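Local coordinates for putative ATP-grasp superfamily protein (Archaeoglobus fulgidus, PDB 3DF7) that is of unknown function but, as a putative member of the ATP-grasp superfamily, probably binds ATP and a metal ion, at residues M27-S30 against A31-F35; V254-S257 against R258-A262. All blocks are in the same frame, centred on the assembly; numbering follows the deposited sequence.

Contact 1 of 2, residues M27-S30 against A31-F35; sequences MFKS and AFDGF
Lys29 and Asp33 pair one turn apart on helix 18-35, an i to i+4 salt bridge on the partly exposed flank of a helix whose other flank is buried against a parallel sheet. The lysine chain runs extended through its first three torsions and bends at the last (chi4 -52°), which brings NZ to 3.2 Å from Asp33 OD2, nearly along the C-O axis of that oxygen. A water bridges the same two atoms: it accepts from Lys29 NZ at 2.9 Å and donates to Asp33 OD2 at 2.6 Å. With CG anti to the carbonyl carbon (chi1 -66°), the Asp33 carboxylate folds back over the preceding turn, bringing OD2 to 3.3 Å from Lys29 O. Those two acceptors do not bond, and the ammonium group at OD2 would be expected to offset part of the repulsion there. The other oxygen, OD1, forms a salt bridge with Lys36, so positive charge meets both oxygens. Beneath the pair the backbone is regular: Asp33 N reaches Lys29 O at 2.9 Å and Phe32 N reaches Phe28 O at 2.7 Å, whereas the Gly34 N to Ser30 O bond is weak. The rings of Phe28 and Phe32, a turn apart, brush obliquely, CE2 of Phe28 lying 4.5 Å from CD1 of Phe32. Strand 3-8, helix 18-35 and strand 40-42 make a beta-alpha-beta unit with adjacent parallel strands. Phe28 and Ala31 rest on Leu6 of the first strand, Phe28 also meets Phe53 edge-to-face, and Phe35 packs both on Leu4 and on Val264, Ala265 and Leu268 of helix 264-268.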
loop_
_atom_site.group_PDB
_atom_site.type_symbol
_atom_site.label_atom_id
_atom_site.label_comp_id
_atom_site.label_asym_id
_atom_site.label_seq_id
_atom_site.Cartn_x
_atom_site.Cartn_y
_atom_site.Cartn_z
HETATM N N MSE A 27 4.198 8.264 -2.784
HETATM C CA MSE A 27 3.909 7.129 -3.641
HETATM C C MSE A 27 3.653 7.574 -5.076
HETATM O O MSE A 27 4.097 6.918 -6.016
HETATM C CB MSE A 27 2.700 6.341 -3.122
HETATM C CG MSE A 27 3.012 5.449 -1.923
HETATM SE SE MSE A 27 1.524 4.310 -1.419
HETATM C CE MSE A 27 0.737 5.462 -0.093
ATOM N N PHE A 28 2.923 8.674 -5.251
ATOM C CA PHE A 28 2.643 9.159 -6.603
ATOM C C PHE A 28 3.944 9.546 -7.302
ATOM O O PHE A 28 4.169 9.195 -8.462
ATOM C CB PHE A 28 1.713 10.378 -6.574
ATOM C CG PHE A 28 1.328 10.876 -7.943
ATOM C CD1 PHE A 28 0.291 10.276 -8.651
ATOM C CD2 PHE A 28 2.024 11.924 -8.535
ATOM C CE1 PHE A 28 -0.049 10.712 -9.933
ATOM C CE2 PHE A 28 1.694 12.369 -9.821
ATOM C CZ PHE A 28 0.653 11.760 -10.519
ATOM N N LYS A 29 4.797 10.285 -6.596
ATOM C CA LYS A 29 6.080 10.710 -7.154
ATOM C C LYS A 29 6.891 9.477 -7.549
ATOM O O LYS A 29 7.426 9.391 -8.659
ATOM C CB LYS A 29 6.855 11.538 -6.119
ATOM C CG LYS A 29 8.210 12.053 -6.598
ATOM C CD LYS A 29 8.983 12.696 -5.448
ATOM C CE LYS A 29 10.257 13.379 -5.923
ATOM N NZ LYS A 29 11.105 12.480 -6.754
ATOM N N SER A 30 6.957 8.512 -6.637
ATOM C CA SER A 30 7.701 7.285 -6.878
ATOM C C SER A 30 7.137 6.504 -8.065
ATOM O O SER A 30 7.892 5.983 -8.885
ATOM C CB SER A 30 7.690 6.409 -5.618
ATOM O OG SER A 30 8.345 5.178 -5.857
ATOM N N ALA A 31 5.811 6.426 -8.152
ATOM C CA ALA A 31 5.151 5.712 -9.245
ATOM C C ALA A 31 5.345 6.459 -10.565
ATOM O O ALA A 31 5.559 5.847 -11.611
ATOM C CB ALA A 31 3.657 5.553 -8.948
ATOM N N PHE A 32 5.263 7.784 -10.509
ATOM C CA PHE A 32 5.440 8.612 -11.696
ATOM C C PHE A 32 6.848 8.409 -12.275
ATOM O O PHE A 32 7.011 8.154 -13.471
ATOM C CB PHE A 32 5.245 10.088 -11.332
ATOM C CG PHE A 32 5.343 11.020 -12.505
ATOM C CD1 PHE A 32 4.238 11.261 -13.312
ATOM C CD2 PHE A 32 6.548 11.646 -12.814
ATOM C CE1 PHE A 32 4.326 12.110 -14.416
ATOM C CE2 PHE A 32 6.649 12.498 -13.917
ATOM C CZ PHE A 32 5.533 12.728 -14.719
ATOM N N ASP A 33 7.860 8.516 -11.417
ATOM C CA ASP A 33 9.249 8.368 -11.851
ATOM C C ASP A 33 9.595 6.955 -12.305
ATOM O O ASP A 33 10.516 6.757 -13.100
ATOM C CB ASP A 33 10.208 8.800 -10.738
ATOM C CG ASP A 33 10.119 10.287 -10.438
ATOM O OD1 ASP A 33 9.776 11.062 -11.357
ATOM O OD2 ASP A 33 10.409 10.682 -9.288
ATOM N N GLY A 34 8.849 5.977 -11.810
ATOM C CA GLY A 34 9.103 4.604 -12.194
ATOM C C GLY A 34 8.396 4.209 -13.480
ATOM O O GLY A 34 9.038 3.801 -14.447
ATOM N N PHE A 35 7.074 4.338 -13.504
ATOM C CA PHE A 35 6.311 3.950 -14.685
ATOM C C PHE A 35 6.542 4.791 -15.936
ATOM O O PHE A 35 6.284 4.321 -17.041
ATOM C CB PHE A 35 4.812 3.915 -14.371
ATOM C CG PHE A 35 4.411 2.789 -13.461
ATOM C CD1 PHE A 35 4.346 2.977 -12.084
ATOM C CD2 PHE A 35 4.135 1.524 -13.981
ATOM C CE1 PHE A 35 4.015 1.921 -11.235
ATOM C CE2 PHE A 35 3.802 0.462 -13.141
ATOM C CZ PHE A 35 3.743 0.659 -11.766
HETATM O O HOH W 1 11.397 9.593 -7.139
#

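Contact 2 of 2, residues V254-S257 against R258-A262; sequences VAFS and RAYGA
Phe256 and Tyr260 lean against each other one turn apart on the short helix 256-260, which lies on the large antiparallel sheet of the ATP-grasp fold. Their planes stand at 57° with centroids 5.6 Å apart, an oblique pair. The touch is made by CD1 of Phe256, which sits near the plane of the tyrosine ring at its edge, 3.9 Å from Tyr260 CE2. In both residues CG lies anti to the carbonyl carbon (chi1 -70° in Phe256, -53° in Tyr260), which sends the two rings off the same flank of the helix. The methyl of Ala259 sits over the centre of one face of the tyrosine ring, and the phenol oxygen is hydrogen-bonded to Ser184, so the ring is held at its face, edge and tip. The methyls of Ala255 and Ala259, also a turn apart, both touch Val200 of strand 194-200 and Gln279 of strand 279-285. Backbone bonds support the turn: Ala259 N to Ala255 O at 2.8 Å and Tyr260 N to Phe256 O at 2.7 Å. At the entry to the turn a water links Val254 O with Arg258 N. Gly261, with positive phi, ends the helix. Its N-H still bonds to Ser257 O at 2.8 Å, approaching from above the carbonyl plane, and makes a second, weak bond to Phe256 O. The chain then turns back under the first aromatic residue, where the carbonyl oxygen of Ala262 lies 3.2 Å from CB of Phe256.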
loop_
_atom_site.group_PDB
_atom_site.type_symbol
_atom_site.label_atom_id
_atom_site.label_comp_id
_atom_site.label_asym_id
_atom_site.label_seq_id
_atom_site.Cartn_x
_atom_site.Cartn_y
_atom_site.Cartn_z
ATOM N N VAL A 254 8.389 3.571 -2.060
ATOM C CA VAL A 254 9.186 4.761 -2.337
ATOM C C VAL A 254 10.681 4.523 -2.141
ATOM O O VAL A 254 11.503 5.213 -2.735
ATOM C CB VAL A 254 8.748 5.964 -1.457
ATOM C CG1 VAL A 254 7.249 6.202 -1.620
ATOM C CG2 VAL A 254 9.103 5.721 0.002
ATOM N N ALA A 255 11.034 3.542 -1.318
ATOM C CA ALA A 255 12.445 3.254 -1.057
ATOM C C ALA A 255 13.107 2.313 -2.063
ATOM O O ALA A 255 14.328 2.155 -2.052
ATOM C CB ALA A 255 12.596 2.679 0.350
ATOM N N PHE A 256 12.322 1.703 -2.946
ATOM C CA PHE A 256 12.883 0.747 -3.898
ATOM C C PHE A 256 14.056 1.224 -4.763
ATOM O O PHE A 256 15.055 0.512 -4.883
ATOM C CB PHE A 256 11.765 0.177 -4.778
ATOM C CG PHE A 256 10.817 -0.753 -4.044
ATOM C CD1 PHE A 256 10.900 -0.927 -2.666
ATOM C CD2 PHE A 256 9.838 -1.456 -4.745
ATOM C CE1 PHE A 256 10.021 -1.788 -1.994
ATOM C CE2 PHE A 256 8.957 -2.317 -4.085
ATOM C CZ PHE A 256 9.051 -2.483 -2.705
ATOM N N SER A 257 13.958 2.411 -5.359
ATOM C CA SER A 257 15.053 2.902 -6.198
ATOM C C SER A 257 16.381 2.980 -5.455
ATOM O O SER A 257 17.399 2.499 -5.946
ATOM C CB SER A 257 14.719 4.277 -6.782
ATOM O OG SER A 257 13.735 4.161 -7.795
ATOM N N ARG A 258 16.368 3.585 -4.272
ATOM C CA ARG A 258 17.580 3.705 -3.477
ATOM C C ARG A 258 18.013 2.361 -2.900
ATOM O O ARG A 258 19.182 1.994 -2.982
ATOM C CB ARG A 258 17.379 4.722 -2.344
ATOM C CG ARG A 258 17.402 6.175 -2.813
ATOM C CD ARG A 258 16.901 7.126 -1.732
ATOM N NE ARG A 258 17.710 7.068 -0.519
ATOM C CZ ARG A 258 18.681 7.925 -0.217
ATOM N NH1 ARG A 258 18.972 8.926 -1.041
ATOM N NH2 ARG A 258 19.364 7.776 0.909
ATOM N N ALA A 259 17.070 1.620 -2.328
ATOM C CA ALA A 259 17.394 0.329 -1.735
ATOM C C ALA A 259 17.811 -0.766 -2.716
ATOM O O ALA A 259 18.744 -1.519 -2.440
ATOM C CB ALA A 259 16.218 -0.165 -0.903
ATOM N N TYR A 260 17.141 -0.842 -3.861
ATOM C CA TYR A 260 17.418 -1.909 -4.819
ATOM C C TYR A 260 17.927 -1.526 -6.197
ATOM O O TYR A 260 18.333 -2.402 -6.972
ATOM C CB TYR A 260 16.159 -2.761 -4.992
ATOM C CG TYR A 260 15.590 -3.283 -3.693
ATOM C CD1 TYR A 260 16.381 -4.016 -2.808
ATOM C CD2 TYR A 260 14.250 -3.072 -3.361
ATOM C CE1 TYR A 260 15.852 -4.527 -1.627
ATOM C CE2 TYR A 260 13.712 -3.581 -2.182
ATOM C CZ TYR A 260 14.519 -4.309 -1.321
ATOM O OH TYR A 260 14.001 -4.819 -0.153
ATOM N N GLY A 261 17.907 -0.236 -6.509
ATOM C CA GLY A 261 18.351 0.194 -7.820
ATOM C C GLY A 261 17.305 -0.172 -8.855
ATOM O O GLY A 261 17.592 -0.250 -10.047
ATOM N N ALA A 262 16.079 -0.402 -8.390
ATOM C CA ALA A 262 14.968 -0.760 -9.265
ATOM C C ALA A 262 13.668 -0.214 -8.687
ATOM O O ALA A 262 13.410 -0.352 -7.491
ATOM C CB ALA A 262 14.873 -2.270 -9.402
HETATM O O HOH W 2 14.111 5.337 -3.307
#

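Overall arrangement
Contact 1 comes first along the chain, near the end of helix 18-35, and contact 2 follows more than two hundred residues later on helix 256-260. Their centres are nonetheless about 12 Å apart, on the same side of the chain's centre, and they touch: Ser30 OG packs 3.6 Å from Val254 CA, and Val254 CG1 approaches Met27 N. They share no sheet. Helix 18-35 belongs with the four-stranded parallel sheet, whereas helix 256-260 lies on the eight-stranded antiparallel sheet. The direct contact between the segments thus joins the part of the chain built on the parallel sheet to the part built on the large antiparallel sheet.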